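Local coordinates for protein transport protein SEC16 (Saccharomyces cerevisiae, PDB 3MZK) that takes part in initiating assembly of the COPII coat that forms transport vesicles at the endoplasmic reticulum, takes part in cargo selection and is also involved in autophagy, at residues Met62-Pro67 / Asp79-Trp83. Sequence-based numbering, arbitrary orientation.
Sequences MLKSFP and DLTKW
M62 meets the benzo rim of W83: its CG lies 4.2 Å from CZ2 of W83, and its carbonyl O also sits at the indole edge, accepting the backbone N-H groups of S65 and F66 at the C-terminal end of helix 61-65. The long apolar chain can lie against the indole rim and also pack on E331 and L334 of helix 330-344. S65 supplies the one hydrogen bond between the segments. W83 NE1 donates to S65 OG (2.7 Å, 156°), which lies close to the indole plane; a small hydroxyl fits against the ring edge. F66, where the chain leaves the helix, turns its ring edge to one face of W83 in a T-shaped pair, planes at 75°, with F66 CD1 3.6 Å from W83 CH2. Setting CG anti to the backbone N (chi1 -171°) brings the phenyl edge to the six-membered ring's face, while F66 CE1 touches L80 CD1. P67 lays CD over the five-membered ring on the same face, a CH-pi contact 3.8 Å from its centroid, and its rigid ring reaches CB of D79. W83 thus joins helices 61-65 and 77-94 within the Sec16 mid-region; bond and one-face packing together would restrain the indole's rotation.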
loop_
_atom_site.group_PDB
_atom_site.type_symbol
_atom_site.label_atom_id
_atom_site.label_comp_id
_atom_site.label_asym_id
_atom_site.label_seq_id
_atom_site.Cartn_x
_atom_site.Cartn_y
_atom_site.Cartn_z
ATOM N N MET B 62 31.378 -18.723 -31.970
ATOM C CA MET B 62 30.300 -18.306 -31.077
ATOM C C MET B 62 28.985 -19.009 -31.402
ATOM O O MET B 62 28.472 -19.781 -30.596
ATOM C CB MET B 62 30.115 -16.787 -31.139
ATOM C CG MET B 62 29.395 -16.193 -29.931
ATOM S SD MET B 62 28.960 -14.451 -30.138
ATOM C CE MET B 62 30.553 -13.752 -30.564
ATOM N N LEU B 63 28.441 -18.739 -32.584
ATOM C CA LEU B 63 27.197 -19.375 -33.015
ATOM C C LEU B 63 27.282 -20.899 -33.060
ATOM O O LEU B 63 26.284 -21.581 -32.838
ATOM C CB LEU B 63 26.768 -18.857 -34.388
ATOM C CG LEU B 63 26.333 -17.397 -34.470
ATOM C CD1 LEU B 63 26.129 -16.993 -35.916
ATOM C CD2 LEU B 63 25.066 -17.164 -33.659
ATOM N N LYS B 64 28.467 -21.426 -33.356
ATOM C CA LYS B 64 28.652 -22.870 -33.502
ATOM C C LYS B 64 28.632 -23.600 -32.166
ATOM O O LYS B 64 28.167 -24.735 -32.077
ATOM C CB LYS B 64 29.955 -23.187 -34.244
ATOM N N SER B 65 29.132 -22.942 -31.127
ATOM C CA SER B 65 29.285 -23.577 -29.822
ATOM C C SER B 65 28.049 -23.418 -28.935
ATOM O O SER B 65 27.827 -24.217 -28.024
ATOM C CB SER B 65 30.517 -23.020 -29.106
ATOM O OG SER B 65 30.427 -21.612 -28.954
ATOM N N PHE B 66 27.255 -22.384 -29.202
ATOM C CA PHE B 66 26.050 -22.102 -28.423
ATOM C C PHE B 66 25.186 -23.352 -28.288
ATOM O O PHE B 66 24.890 -24.016 -29.283
ATOM C CB PHE B 66 25.256 -20.968 -29.078
ATOM C CG PHE B 66 24.118 -20.452 -28.242
ATOM C CD1 PHE B 66 24.358 -19.825 -27.032
ATOM C CD2 PHE B 66 22.808 -20.569 -28.679
ATOM C CE1 PHE B 66 23.309 -19.338 -26.261
ATOM C CE2 PHE B 66 21.759 -20.083 -27.915
ATOM C CZ PHE B 66 22.011 -19.469 -26.704
ATOM N N PRO B 67 24.791 -23.679 -27.047
ATOM C CA PRO B 67 24.038 -24.889 -26.692
ATOM C C PRO B 67 22.639 -24.936 -27.298
ATOM O O PRO B 67 21.673 -24.648 -26.596
ATOM C CB PRO B 67 23.934 -24.804 -25.164
ATOM C CG PRO B 67 25.045 -23.909 -24.748
ATOM C CD PRO B 67 25.172 -22.906 -25.853
ATOM N N ASP B 79 25.392 -26.882 -19.647
ATOM C CA ASP B 79 26.057 -26.498 -20.879
ATOM C C ASP B 79 26.067 -24.986 -21.044
ATOM O O ASP B 79 27.069 -24.405 -21.461
ATOM C CB ASP B 79 25.355 -27.157 -22.065
ATOM C CG ASP B 79 24.879 -28.565 -21.749
ATOM O OD1 ASP B 79 25.613 -29.302 -21.057
ATOM O OD2 ASP B 79 23.764 -28.930 -22.181
ATOM N N LEU B 80 24.954 -24.347 -20.702
ATOM C CA LEU B 80 24.822 -22.913 -20.915
ATOM C C LEU B 80 25.722 -22.103 -19.988
ATOM O O LEU B 80 26.484 -21.252 -20.447
ATOM C CB LEU B 80 23.366 -22.473 -20.768
ATOM C CG LEU B 80 23.124 -20.978 -20.973
ATOM C CD1 LEU B 80 23.741 -20.511 -22.273
ATOM C CD2 LEU B 80 21.643 -20.667 -20.939
ATOM N N THR B 81 25.636 -22.366 -18.688
ATOM C CA THR B 81 26.446 -21.638 -17.718
ATOM C C THR B 81 27.933 -21.764 -18.029
ATOM O O THR B 81 28.684 -20.798 -17.904
ATOM C CB THR B 81 26.195 -22.105 -16.268
ATOM O OG1 THR B 81 24.801 -22.369 -16.070
ATOM C CG2 THR B 81 26.645 -21.029 -15.286
ATOM N N LYS B 82 28.351 -22.959 -18.433
ATOM C CA LYS B 82 29.742 -23.195 -18.799
ATOM C C LYS B 82 30.085 -22.482 -20.107
ATOM O O LYS B 82 31.160 -21.894 -20.241
ATOM C CB LYS B 82 30.020 -24.695 -18.924
ATOM C CG LYS B 82 31.493 -25.040 -19.071
ATOM C CD LYS B 82 31.689 -26.471 -19.553
ATOM C CE LYS B 82 31.093 -27.482 -18.583
ATOM N NZ LYS B 82 31.218 -28.880 -19.087
ATOM N N TRP B 83 29.166 -22.534 -21.066
ATOM C CA TRP B 83 29.377 -21.894 -22.359
ATOM C C TRP B 83 29.588 -20.390 -22.219
ATOM O O TRP B 83 30.407 -19.804 -22.923
ATOM C CB TRP B 83 28.206 -22.179 -23.301
ATOM C CG TRP B 83 28.339 -21.511 -24.635
ATOM C CD1 TRP B 83 28.909 -22.030 -25.760
ATOM C CD2 TRP B 83 27.894 -20.195 -24.981
ATOM N NE1 TRP B 83 28.846 -21.120 -26.785
ATOM C CE2 TRP B 83 28.228 -19.985 -26.333
ATOM C CE3 TRP B 83 27.245 -19.175 -24.279
ATOM C CZ2 TRP B 83 27.933 -18.797 -26.997
ATOM C CZ3 TRP B 83 26.954 -17.998 -24.939
ATOM C CH2 TRP B 83 27.299 -17.818 -26.286
#